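Local coordinates for uric acid degradation bifunctional protein PucL (Bacillus subtilis, PDB 6A4M) that catalyses the oxidation of urate as a urate oxidase, within a bifunctional protein that probably also has a decarboxylase activity, at residues Cys249-Arg254 / Thr259-Gln264; Ser229-Glu234 / Gln241-His246; Val196-Ser201 / Tyr245-Arg250; Met163-Val168 / Gln223-Ala228. One frame throughout, in Å; residues are numbered along the deposited sequence.

Contact 1 (Cys249-Arg254 / Thr259-Gln264); sequences CRILAR and TDVSFQ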
loop_
_atom_site.group_PDB
_atom_site.type_symbol
_atom_site.label_atom_id
_atom_site.label_comp_id
_atom_site.label_asym_id
_atom_site.label_seq_id
_atom_site.Cartn_x
_atom_site.Cartn_y
_atom_site.Cartn_z
ATOM N N CYS A 249 5.285 2.052 15.905
ATOM C CA CYS A 249 4.681 1.686 17.194
ATOM C C CYS A 249 3.170 1.932 17.208
ATOM O O CYS A 249 2.410 1.100 17.705
ATOM C CB CYS A 249 5.350 2.439 18.358
ATOM S SG CYS A 249 7.015 1.860 18.780
ATOM N N ARG A 250 2.742 3.063 16.650
ATOM C CA ARG A 250 1.320 3.404 16.593
ATOM C C ARG A 250 0.527 2.440 15.705
ATOM O O ARG A 250 -0.595 2.069 16.051
ATOM C CB ARG A 250 1.125 4.845 16.112
ATOM C CG ARG A 250 -0.299 5.366 16.268
ATOM C CD ARG A 250 -0.651 5.732 17.703
ATOM N NE ARG A 250 -0.557 7.179 17.916
ATOM C CZ ARG A 250 0.505 7.842 18.383
ATOM N NH1 ARG A 250 1.637 7.222 18.736
ATOM N NH2 ARG A 250 0.431 9.162 18.506
ATOM N N ILE A 251 1.103 2.049 14.567
ATOM C CA ILE A 251 0.483 1.055 13.676
ATOM C C ILE A 251 0.357 -0.305 14.379
ATOM O O ILE A 251 -0.685 -0.954 14.287
ATOM C CB ILE A 251 1.260 0.917 12.337
ATOM C CG1 ILE A 251 1.091 2.188 11.493
ATOM C CG2 ILE A 251 0.790 -0.297 11.533
ATOM C CD1 ILE A 251 2.163 2.377 10.438
ATOM N N LEU A 252 1.415 -0.723 15.071
ATOM C CA LEU A 252 1.399 -1.977 15.833
ATOM C C LEU A 252 0.393 -1.945 16.984
ATOM O O LEU A 252 -0.284 -2.941 17.238
ATOM C CB LEU A 252 2.792 -2.312 16.371
ATOM C CG LEU A 252 3.838 -2.690 15.321
ATOM C CD1 LEU A 252 5.213 -2.759 15.960
ATOM C CD2 LEU A 252 3.508 -4.011 14.639
ATOM N N ALA A 253 0.304 -0.806 17.669
ATOM C CA ALA A 253 -0.680 -0.613 18.739
ATOM C C ALA A 253 -2.112 -0.714 18.210
ATOM O O ALA A 253 -2.956 -1.397 18.801
ATOM C CB ALA A 253 -0.469 0.733 19.422
ATOM N N ARG A 254 -2.365 -0.049 17.087
ATOM C CA ARG A 254 -3.700 -0.009 16.486
ATOM C C ARG A 254 -4.073 -1.317 15.767
ATOM O O ARG A 254 -5.259 -1.608 15.595
ATOM C CB ARG A 254 -3.798 1.178 15.521
ATOM C CG ARG A 254 -5.205 1.708 15.296
ATOM C CD ARG A 254 -5.845 2.353 16.526
ATOM N NE ARG A 254 -5.008 3.361 17.183
ATOM C CZ ARG A 254 -5.404 4.128 18.202
ATOM N NH1 ARG A 254 -6.645 4.049 18.691
ATOM N NH2 ARG A 254 -4.552 5.005 18.731
ATOM N N THR A 259 2.928 -8.287 12.928
ATOM C CA THR A 259 4.159 -8.677 13.617
ATOM C C THR A 259 5.182 -7.539 13.612
ATOM O O THR A 259 5.825 -7.273 14.626
ATOM C CB THR A 259 4.786 -9.917 12.950
ATOM O OG1 THR A 259 3.830 -10.984 12.938
ATOM C CG2 THR A 259 6.045 -10.372 13.695
ATOM N N ASP A 260 5.341 -6.891 12.461
ATOM C CA ASP A 260 6.310 -5.806 12.301
ATOM C C ASP A 260 5.913 -4.851 11.178
ATOM O O ASP A 260 5.130 -5.209 10.293
ATOM C CB ASP A 260 7.714 -6.372 12.049
ATOM C CG ASP A 260 7.730 -7.459 10.985
ATOM O OD1 ASP A 260 7.388 -7.170 9.818
ATOM O OD2 ASP A 260 8.088 -8.608 11.319
ATOM N N VAL A 261 6.465 -3.638 11.241
ATOM C CA VAL A 261 6.227 -2.585 10.252
ATOM C C VAL A 261 7.584 -2.051 9.795
ATOM O O VAL A 261 8.365 -1.583 10.623
ATOM C CB VAL A 261 5.392 -1.430 10.851
ATOM C CG1 VAL A 261 4.935 -0.458 9.767
ATOM C CG2 VAL A 261 4.183 -1.975 11.605
ATOM N N SER A 262 7.864 -2.128 8.492
ATOM C CA SER A 262 9.132 -1.641 7.930
ATOM C C SER A 262 8.956 -0.305 7.224
ATOM O O SER A 262 7.860 0.034 6.781
ATOM C CB SER A 262 9.733 -2.661 6.973
ATOM O OG SER A 262 9.980 -3.881 7.641
ATOM N N PHE A 263 10.049 0.447 7.138
ATOM C CA PHE A 263 10.046 1.799 6.592
ATOM C C PHE A 263 11.236 1.980 5.668
ATOM O O PHE A 263 12.352 1.627 6.032
ATOM C CB PHE A 263 10.141 2.830 7.722
ATOM C CG PHE A 263 8.937 2.865 8.619
ATOM C CD1 PHE A 263 8.820 1.980 9.687
ATOM C CD2 PHE A 263 7.918 3.787 8.404
ATOM C CE1 PHE A 263 7.707 2.009 10.519
ATOM C CE2 PHE A 263 6.804 3.823 9.233
ATOM C CZ PHE A 263 6.700 2.934 10.291
ATOM N N GLN A 264 10.992 2.501 4.471
ATOM C CA GLN A 264 12.046 3.084 3.649
ATOM C C GLN A 264 11.699 4.562 3.514
ATOM O O GLN A 264 10.678 4.904 2.918
ATOM C CB GLN A 264 12.143 2.392 2.288
ATOM C CG GLN A 264 12.723 0.984 2.365
ATOM C CD GLN A 264 13.107 0.405 1.009
ATOM O OE1 GLN A 264 12.561 0.796 -0.029
ATOM N NE2 GLN A 264 14.046 -0.540 1.013
#
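V261 turns its CG2 methyl anti to its own carbonyl carbon, with CG1 opposite the backbone N (chi1 -170°), and this rotation spreads both methyls toward helix 249-254. On the helix, L252 keeps CG beside its backbone N (chi1 -68°), which brings CD2 to the strand. CD2 of L252 lies 3.7 Å from CG2 of V261, and the two side chains slide past each other in opposite directions. The same CD2 also rests on the backbone, 4.0 Å from the carbonyl O of T259. I251 meets V261 obliquely with both branches: its CG2 is 3.8 Å from CG2 of V261, and its CD1 is 4.0 Å from CG1 of V261. One valine is thus gripped by two successive helix residues, with no hydrogen bond across. On other sides I251 packs on V224 and L227 of helix 221-233, and L252 on V299 of strand 293-300. The short segment axes approach to 8.3 Å at 152°, so the chain nearly reverses through a short connection. Such a helix folded back onto the strand that follows it belongs to the β-β-α-α-β-β layout of the tunnelling fold, to which uricases belong.

Contact 2 (Ser229-Glu234 / Gln241-His246); sequences STVFHE and QNLIYH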
loop_
_atom_site.group_PDB
_atom_site.type_symbol
_atom_site.label_atom_id
_atom_site.label_comp_id
_atom_site.label_asym_id
_atom_site.label_seq_id
_atom_site.Cartn_x
_atom_site.Cartn_y
_atom_site.Cartn_z
ATOM N N SER A 229 0.156 10.301 8.925
ATOM C CA SER A 229 -0.001 11.759 8.930
ATOM C C SER A 229 -0.512 12.327 10.263
ATOM O O SER A 229 -0.217 13.483 10.569
ATOM C CB SER A 229 -0.899 12.220 7.773
ATOM O OG SER A 229 -2.261 11.944 8.026
ATOM N N THR A 230 -1.258 11.539 11.046
ATOM C CA THR A 230 -1.711 11.970 12.388
ATOM C C THR A 230 -0.548 12.005 13.372
ATOM O O THR A 230 -0.399 12.964 14.127
ATOM C CB THR A 230 -2.817 11.066 12.977
ATOM O OG1 THR A 230 -2.340 9.719 13.078
ATOM C CG2 THR A 230 -4.087 11.112 12.123
ATOM N N VAL A 231 0.258 10.942 13.365
ATOM C CA VAL A 231 1.618 10.990 13.912
ATOM C C VAL A 231 2.335 11.884 12.908
ATOM O O VAL A 231 1.914 11.942 11.769
ATOM C CB VAL A 231 2.289 9.596 13.976
ATOM C CG1 VAL A 231 3.679 9.688 14.597
ATOM C CG2 VAL A 231 1.433 8.613 14.761
ATOM N N PHE A 232 3.382 12.592 13.311
ATOM C CA PHE A 232 4.071 13.579 12.443
ATOM C C PHE A 232 3.460 14.952 12.660
ATOM O O PHE A 232 4.186 15.895 12.959
ATOM C CB PHE A 232 4.052 13.218 10.933
ATOM C CG PHE A 232 4.983 14.044 10.060
ATOM C CD1 PHE A 232 6.112 14.707 10.566
ATOM C CD2 PHE A 232 4.734 14.125 8.690
ATOM C CE1 PHE A 232 6.942 15.442 9.725
ATOM C CE2 PHE A 232 5.566 14.856 7.849
ATOM C CZ PHE A 232 6.674 15.513 8.367
ATOM N N HIS A 233 2.142 15.065 12.495
ATOM C CA HIS A 233 1.415 16.271 12.897
ATOM C C HIS A 233 1.622 16.560 14.380
ATOM O O HIS A 233 1.985 17.676 14.747
ATOM C CB HIS A 233 -0.088 16.141 12.613
ATOM C CG HIS A 233 -0.904 17.291 13.127
ATOM N ND1 HIS A 233 -0.995 17.609 14.466
ATOM C CD2 HIS A 233 -1.677 18.192 12.479
ATOM C CE1 HIS A 233 -1.779 18.661 14.619
ATOM N NE2 HIS A 233 -2.209 19.032 13.428
ATOM N N GLU A 234 1.374 15.557 15.221
ATOM C CA GLU A 234 1.390 15.745 16.676
ATOM C C GLU A 234 2.793 15.820 17.285
ATOM O O GLU A 234 2.978 16.485 18.305
ATOM C CB GLU A 234 0.553 14.668 17.382
ATOM C CG GLU A 234 1.179 13.285 17.470
ATOM C CD GLU A 234 0.326 12.332 18.278
ATOM O OE1 GLU A 234 0.827 11.797 19.291
ATOM O OE2 GLU A 234 -0.852 12.124 17.910
ATOM N N GLN A 241 14.250 9.286 12.063
ATOM C CA GLN A 241 14.268 7.986 12.766
ATOM C C GLN A 241 13.226 7.953 13.893
ATOM O O GLN A 241 12.565 6.938 14.101
ATOM C CB GLN A 241 15.684 7.588 13.265
ATOM C CG GLN A 241 16.133 8.094 14.648
ATOM C CD GLN A 241 16.882 7.055 15.488
ATOM O OE1 GLN A 241 16.648 5.848 15.383
ATOM N NE2 GLN A 241 17.772 7.534 16.350
ATOM N N ASN A 242 13.079 9.075 14.594
ATOM C CA ASN A 242 12.086 9.219 15.655
ATOM C C ASN A 242 10.667 9.240 15.083
ATOM O O ASN A 242 9.755 8.651 15.662
ATOM C CB ASN A 242 12.351 10.498 16.459
ATOM C CG ASN A 242 11.508 10.584 17.715
ATOM O OD1 ASN A 242 11.618 9.743 18.608
ATOM N ND2 ASN A 242 10.658 11.605 17.792
ATOM N N LEU A 243 10.487 9.920 13.950
ATOM C CA LEU A 243 9.190 9.980 13.268
ATOM C C LEU A 243 8.710 8.594 12.840
ATOM O O LEU A 243 7.586 8.207 13.151
ATOM C CB LEU A 243 9.255 10.914 12.050
ATOM C CG LEU A 243 8.050 10.982 11.102
ATOM C CD1 LEU A 243 6.763 11.293 11.847
ATOM C CD2 LEU A 243 8.290 12.013 10.010
ATOM N N ILE A 244 9.568 7.857 12.135
ATOM C CA ILE A 244 9.212 6.514 11.649
ATOM C C ILE A 244 9.095 5.472 12.771
ATOM O O ILE A 244 8.342 4.505 12.627
ATOM C CB ILE A 244 10.148 6.007 10.513
ATOM C CG1 ILE A 244 11.569 5.704 11.022
ATOM C CG2 ILE A 244 10.146 6.990 9.343
ATOM C CD1 ILE A 244 12.580 5.431 9.924
ATOM N N TYR A 245 9.827 5.670 13.870
ATOM C CA TYR A 245 9.687 4.833 15.068
ATOM C C TYR A 245 8.304 5.004 15.711
ATOM O O TYR A 245 7.670 4.021 16.098
ATOM C CB TYR A 245 10.794 5.145 16.087
ATOM C CG TYR A 245 10.763 4.272 17.327
ATOM C CD1 TYR A 245 11.292 2.980 17.306
ATOM C CD2 TYR A 245 10.200 4.736 18.523
ATOM C CE1 TYR A 245 11.262 2.171 18.436
ATOM C CE2 TYR A 245 10.162 3.935 19.660
ATOM C CZ TYR A 245 10.696 2.652 19.614
ATOM O OH TYR A 245 10.669 1.847 20.734
ATOM N N HIS A 246 7.845 6.249 15.821
ATOM C CA HIS A 246 6.521 6.536 16.391
ATOM C C HIS A 246 5.361 6.083 15.487
ATOM O O HIS A 246 4.334 5.628 15.991
ATOM C CB HIS A 246 6.385 8.020 16.761
ATOM C CG HIS A 246 6.928 8.350 18.118
ATOM N ND1 HIS A 246 6.172 8.236 19.264
ATOM C CD2 HIS A 246 8.152 8.775 18.514
ATOM C CE1 HIS A 246 6.904 8.584 20.308
ATOM N NE2 HIS A 246 8.110 8.915 19.880
#
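V231 and F232 face H246 and L243 across two successive helices whose short axes pass 9.6 Å apart at 135°, with the CA atoms of F232 and L243 6.3 Å from each other. This is the splayed helical hairpin that the tunnelling fold places on one side of its sheet, and the contact lies close to its turn. F232 packs against L243. With CG of F232 set anti to the backbone N (chi1 -168°), the ring rises beside L243, whose two methyls divide the work. CD1 of L243 lies against the root of the phenylalanine, nearest to CB of F232. Its other methyl makes a CH-pi contact: CD2 of L243 stands 3.8 Å from the ring centroid of F232, 22° off the normal, over one face but displaced to the rim. Beyond L243, the F232 side chain also touches L194 of strand 194-204. Replacing F232 by alanine would take away the ring, and CD2 of L243 would probably be left without the face it rests on, with a gap toward L194. Near the turn, E234 forms a salt bridge to R250, one helical turn beyond H246. V231 and H246 cross at about a right angle: CG1 of V231 sits 3.8 Å from CB of H246, while the imidazole leads away from the valine.

Contact 3 (Val196-Ser201 / Tyr245-Arg250); sequences VYLNIS and YHIGCR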
loop_
_atom_site.group_PDB
_atom_site.type_symbol
_atom_site.label_atom_id
_atom_site.label_comp_id
_atom_site.label_asym_id
_atom_site.label_seq_id
_atom_site.Cartn_x
_atom_site.Cartn_y
_atom_site.Cartn_z
ATOM N N VAL A 196 9.466 14.511 3.795
ATOM C CA VAL A 196 9.860 13.094 3.702
ATOM C C VAL A 196 9.022 12.303 2.697
ATOM O O VAL A 196 7.817 12.531 2.559
ATOM C CB VAL A 196 9.833 12.362 5.070
ATOM C CG1 VAL A 196 10.766 13.051 6.050
ATOM C CG2 VAL A 196 8.422 12.258 5.649
ATOM N N TYR A 197 9.696 11.398 1.988
ATOM C CA TYR A 197 9.050 10.350 1.197
ATOM C C TYR A 197 9.068 9.097 2.068
ATOM O O TYR A 197 10.099 8.776 2.657
ATOM C CB TYR A 197 9.827 10.053 -0.087
ATOM C CG TYR A 197 9.889 11.128 -1.159
ATOM C CD1 TYR A 197 9.454 12.444 -0.937
ATOM C CD2 TYR A 197 10.427 10.823 -2.408
ATOM C CE1 TYR A 197 9.534 13.402 -1.944
ATOM C CE2 TYR A 197 10.515 11.775 -3.413
ATOM C CZ TYR A 197 10.069 13.060 -3.180
ATOM O OH TYR A 197 10.160 13.995 -4.186
ATOM N N LEU A 198 7.942 8.390 2.141
ATOM C CA LEU A 198 7.818 7.198 2.980
ATOM C C LEU A 198 7.210 6.032 2.216
ATOM O O LEU A 198 6.119 6.153 1.672
ATOM C CB LEU A 198 6.945 7.502 4.203
ATOM C CG LEU A 198 7.568 8.356 5.312
ATOM C CD1 LEU A 198 6.507 8.752 6.330
ATOM C CD2 LEU A 198 8.711 7.626 6.002
ATOM N N ASN A 199 7.938 4.919 2.158
ATOM C CA ASN A 199 7.349 3.619 1.867
ATOM C C ASN A 199 7.189 2.905 3.206
ATOM O O ASN A 199 8.135 2.856 3.985
ATOM C CB ASN A 199 8.233 2.791 0.928
ATOM C CG ASN A 199 8.342 3.384 -0.472
ATOM O OD1 ASN A 199 7.652 4.345 -0.833
ATOM N ND2 ASN A 199 9.235 2.813 -1.268
ATOM N N ILE A 200 5.996 2.373 3.475
ATOM C CA ILE A 200 5.706 1.665 4.731
ATOM C C ILE A 200 5.133 0.287 4.403
ATOM O O ILE A 200 4.162 0.192 3.656
ATOM C CB ILE A 200 4.701 2.437 5.623
ATOM C CG1 ILE A 200 5.115 3.907 5.781
ATOM C CG2 ILE A 200 4.588 1.775 6.997
ATOM C CD1 ILE A 200 4.077 4.771 6.461
ATOM N N SER A 201 5.742 -0.757 4.969
ATOM C CA SER A 201 5.336 -2.152 4.779
ATOM C C SER A 201 4.840 -2.740 6.090
ATOM O O SER A 201 5.139 -2.213 7.155
ATOM C CB SER A 201 6.520 -3.000 4.304
ATOM O OG SER A 201 7.009 -2.555 3.057
ATOM N N TYR A 245 9.827 5.670 13.870
ATOM C CA TYR A 245 9.687 4.833 15.068
ATOM C C TYR A 245 8.304 5.004 15.711
ATOM O O TYR A 245 7.670 4.021 16.098
ATOM C CB TYR A 245 10.794 5.145 16.087
ATOM C CG TYR A 245 10.763 4.272 17.327
ATOM C CD1 TYR A 245 11.292 2.980 17.306
ATOM C CD2 TYR A 245 10.200 4.736 18.523
ATOM C CE1 TYR A 245 11.262 2.171 18.436
ATOM C CE2 TYR A 245 10.162 3.935 19.660
ATOM C CZ TYR A 245 10.696 2.652 19.614
ATOM O OH TYR A 245 10.669 1.847 20.734
ATOM N N HIS A 246 7.845 6.249 15.821
ATOM C CA HIS A 246 6.521 6.536 16.391
ATOM C C HIS A 246 5.361 6.083 15.487
ATOM O O HIS A 246 4.334 5.628 15.991
ATOM C CB HIS A 246 6.385 8.020 16.761
ATOM C CG HIS A 246 6.928 8.350 18.118
ATOM N ND1 HIS A 246 6.172 8.236 19.264
ATOM C CD2 HIS A 246 8.152 8.775 18.514
ATOM C CE1 HIS A 246 6.904 8.584 20.308
ATOM N NE2 HIS A 246 8.110 8.915 19.880
ATOM N N ILE A 247 5.526 6.209 14.167
ATOM C CA ILE A 247 4.533 5.702 13.202
ATOM C C ILE A 247 4.397 4.180 13.332
ATOM O O ILE A 247 3.282 3.659 13.394
ATOM C CB ILE A 247 4.887 6.080 11.737
ATOM C CG1 ILE A 247 4.788 7.601 11.532
ATOM C CG2 ILE A 247 3.951 5.387 10.745
ATOM C CD1 ILE A 247 5.551 8.115 10.328
ATOM N N GLY A 248 5.536 3.489 13.386
ATOM C CA GLY A 248 5.577 2.032 13.505
ATOM C C GLY A 248 4.889 1.514 14.751
ATOM O O GLY A 248 4.009 0.652 14.664
ATOM N N CYS A 249 5.285 2.052 15.905
ATOM C CA CYS A 249 4.681 1.686 17.194
ATOM C C CYS A 249 3.170 1.932 17.208
ATOM O O CYS A 249 2.410 1.100 17.705
ATOM C CB CYS A 249 5.350 2.439 18.358
ATOM S SG CYS A 249 7.015 1.860 18.780
ATOM N N ARG A 250 2.742 3.063 16.650
ATOM C CA ARG A 250 1.320 3.404 16.593
ATOM C C ARG A 250 0.527 2.440 15.705
ATOM O O ARG A 250 -0.595 2.069 16.051
ATOM C CB ARG A 250 1.125 4.845 16.112
ATOM C CG ARG A 250 -0.299 5.366 16.268
ATOM C CD ARG A 250 -0.651 5.732 17.703
ATOM N NE ARG A 250 -0.557 7.179 17.916
ATOM C CZ ARG A 250 0.505 7.842 18.383
ATOM N NH1 ARG A 250 1.637 7.222 18.736
ATOM N NH2 ARG A 250 0.431 9.162 18.506
#
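I247 is a helix residue of the tunnelling fold that faces its antiparallel sheet, laid across L198 and I200 of strand 194-204. These two strand residues are separated by one position and therefore point to the same side of the sheet, while N199 between them points to the other. I247 serves each with a different branch. With CG1 beside the backbone N (chi1 -67°), its chain carries CD1 out to L198, and the ends of the two side chains meet tip to tip, CD1 of I247 4.2 Å from CD1 of L198. The CG2 branch, anti to the backbone N, lies 4.3 Å from CD1 of I200. Both approaches are ordinary van der Waals distances, and only 93 Å² is buried between the segments; the nearest CA atoms, of I200 and G248, remain 8.8 Å apart. The contact is thus made by side-chain ends, with the backbones well separated. Neighbours fill in around it: I247 also packs on F263 and on V231, L198 on I244, and I200 on V261. An aliphatic layer of this kind, between a long helix and the middle of an antiparallel sheet, is typical of the hydrophobic core of two-layer α+β folds, here the tunnelling fold of uricases.

Contact 4 (Met163-Val168 / Gln223-Ala228); sequences MDLQLV and QVRDLA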
loop_
_atom_site.group_PDB
_atom_site.type_symbol
_atom_site.label_atom_id
_atom_site.label_comp_id
_atom_site.label_asym_id
_atom_site.label_seq_id
_atom_site.Cartn_x
_atom_site.Cartn_y
_atom_site.Cartn_z
ATOM N N MET A 163 3.331 2.946 -0.853
ATOM C CA MET A 163 4.519 3.493 -1.494
ATOM C C MET A 163 4.348 4.957 -1.839
ATOM O O MET A 163 3.233 5.426 -2.038
ATOM C CB MET A 163 4.788 2.767 -2.805
ATOM C CG MET A 163 4.835 1.256 -2.720
ATOM S SD MET A 163 5.645 0.579 -4.179
ATOM C CE MET A 163 4.723 1.327 -5.522
ATOM N N ASP A 164 5.478 5.649 -1.944
ATOM C CA ASP A 164 5.552 7.000 -2.503
ATOM C C ASP A 164 4.606 7.994 -1.802
ATOM O O ASP A 164 3.880 8.761 -2.448
ATOM C CB ASP A 164 5.326 6.944 -4.029
ATOM C CG ASP A 164 5.978 8.116 -4.781
ATOM O OD1 ASP A 164 5.472 8.465 -5.873
ATOM O OD2 ASP A 164 6.990 8.686 -4.305
ATOM N N LEU A 165 4.640 7.961 -0.469
ATOM C CA LEU A 165 3.877 8.877 0.375
ATOM C C LEU A 165 4.757 10.088 0.676
ATOM O O LEU A 165 5.705 9.992 1.457
ATOM C CB LEU A 165 3.450 8.175 1.667
ATOM C CG LEU A 165 2.576 8.934 2.664
ATOM C CD1 LEU A 165 1.309 9.466 2.012
ATOM C CD2 LEU A 165 2.236 8.018 3.831
ATOM N N GLN A 166 4.443 11.216 0.038
ATOM C CA GLN A 166 5.280 12.416 0.088
ATOM C C GLN A 166 4.632 13.478 0.974
ATOM O O GLN A 166 3.645 14.096 0.576
ATOM C CB GLN A 166 5.502 12.952 -1.325
ATOM C CG GLN A 166 6.086 11.922 -2.289
ATOM C CD GLN A 166 6.464 12.503 -3.642
ATOM O OE1 GLN A 166 6.373 13.708 -3.864
ATOM N NE2 GLN A 166 6.896 11.642 -4.551
ATOM N N LEU A 167 5.197 13.683 2.168
ATOM C CA LEU A 167 4.603 14.546 3.194
ATOM C C LEU A 167 5.549 15.654 3.637
ATOM O O LEU A 167 6.677 15.377 4.038
ATOM C CB LEU A 167 4.225 13.713 4.419
ATOM C CG LEU A 167 3.208 12.594 4.198
ATOM C CD1 LEU A 167 3.024 11.807 5.488
ATOM C CD2 LEU A 167 1.882 13.153 3.707
ATOM N N VAL A 168 5.065 16.897 3.590
ATOM C CA VAL A 168 5.810 18.067 4.068
ATOM C C VAL A 168 5.088 18.687 5.271
ATOM O O VAL A 168 3.877 18.919 5.218
ATOM C CB VAL A 168 6.052 19.118 2.946
ATOM C CG1 VAL A 168 4.757 19.759 2.445
ATOM C CG2 VAL A 168 7.027 20.195 3.412
ATOM N N GLN A 223 -5.742 3.352 6.074
ATOM C CA GLN A 223 -5.606 3.576 7.521
ATOM C C GLN A 223 -4.146 3.772 7.954
ATOM O O GLN A 223 -3.861 4.640 8.785
ATOM C CB GLN A 223 -6.245 2.428 8.309
ATOM C CG GLN A 223 -7.759 2.344 8.144
ATOM C CD GLN A 223 -8.353 1.060 8.702
ATOM O OE1 GLN A 223 -7.865 -0.039 8.423
ATOM N NE2 GLN A 223 -9.420 1.192 9.492
ATOM N N VAL A 224 -3.235 2.978 7.388
ATOM C CA VAL A 224 -1.793 3.127 7.647
ATOM C C VAL A 224 -1.311 4.515 7.205
ATOM O O VAL A 224 -0.533 5.167 7.902
ATOM C CB VAL A 224 -0.958 2.037 6.927
ATOM C CG1 VAL A 224 0.542 2.322 7.031
ATOM C CG2 VAL A 224 -1.266 0.655 7.494
ATOM N N ARG A 225 -1.785 4.938 6.037
ATOM C CA ARG A 225 -1.479 6.250 5.469
ATOM C C ARG A 225 -1.938 7.399 6.371
ATOM O O ARG A 225 -1.168 8.320 6.640
ATOM C CB ARG A 225 -2.134 6.352 4.086
ATOM C CG ARG A 225 -1.860 7.627 3.302
ATOM C CD ARG A 225 -2.969 8.662 3.438
ATOM N NE ARG A 225 -4.304 8.094 3.244
ATOM C CZ ARG A 225 -4.877 7.827 2.069
ATOM N NH1 ARG A 225 -4.250 8.066 0.917
ATOM N NH2 ARG A 225 -6.104 7.307 2.048
ATOM N N ASP A 226 -3.186 7.340 6.834
ATOM C CA ASP A 226 -3.737 8.383 7.708
ATOM C C ASP A 226 -3.085 8.373 9.093
ATOM O O ASP A 226 -2.826 9.433 9.663
ATOM C CB ASP A 226 -5.257 8.245 7.844
ATOM C CG ASP A 226 -5.999 8.503 6.539
ATOM O OD1 ASP A 226 -5.446 9.149 5.622
ATOM O OD2 ASP A 226 -7.160 8.059 6.434
ATOM N N LEU A 227 -2.828 7.181 9.629
ATOM C CA LEU A 227 -2.030 7.037 10.856
ATOM C C LEU A 227 -0.688 7.761 10.753
ATOM O O LEU A 227 -0.289 8.474 11.676
ATOM C CB LEU A 227 -1.776 5.558 11.190
ATOM C CG LEU A 227 -2.723 4.918 12.203
ATOM C CD1 LEU A 227 -2.591 3.400 12.177
ATOM C CD2 LEU A 227 -2.444 5.455 13.601
ATOM N N ALA A 228 -0.011 7.567 9.621
ATOM C CA ALA A 228 1.294 8.174 9.362
ATOM C C ALA A 228 1.263 9.703 9.373
ATOM O O ALA A 228 2.244 10.321 9.775
ATOM C CB ALA A 228 1.867 7.674 8.041
#
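L165 is the residue through which strand segment 163-168 meets R225 and A228 of the helix. One position before it, D164 makes no contact with the helix segment; its carboxylate has R139 as a salt-bridge partner, and its backbone N is bonded to N199 of the next strand. L165 points toward the helix. With CG anti to the backbone N (chi1 -177°), its forked end reaches the helix and straddles the R225 chain at about a right angle: CD1 of L165 is 3.9 Å and CD2 of L165 4.1 Å from CG of R225. CD2 of L165 also rests 4.2 Å from CB of A228, one helical turn on. Q166 reaches back along the strand, where its NE2 gives a hydrogen bond of 3.0 Å to OD2 of D164, nearly straight at 168°. The carboxylate is met from above its plane, whereas the acceptor lies in the amide plane of Q166. L167, again on the helix side, adds looser cover. R225 is used by its methylene part; bends at chi2 and chi3 then carry the guanidinium back along the helix, where NE of R225 forms a weak hydrogen bond, part of a salt bridge, to OD1 of D226 at 2.8 Å. NH1 of R225 is paired with E138. The chemistry is therefore divided within one side chain: the aliphatic stem of R225 packs on L165 at the margin of the core, while two carboxylates probably balance its charge and restrict how its end can turn.

Contacts 1, 2 and 3 all use helix 240-254, whereas contacts 2 and 4 share helix 221-233; contacts 1, 3 and 4 join the helices to the sheet, and contact 2 joins them to each other. All four are buried. In contact 3 every touching residue is buried, while contact 4 admits the partly exposed, charged R225. Contact 2, with the partly exposed H246, lies furthest from the chain centre, about 18 Å, and is the one with a ring contact. Contacts 1 and 3 rest on aliphatic side chains and reach neighbouring strands, 258-267 and 194-204, with one methyl of contact 1 also against the strand backbone; contact 4 takes the next strand over, 153-169.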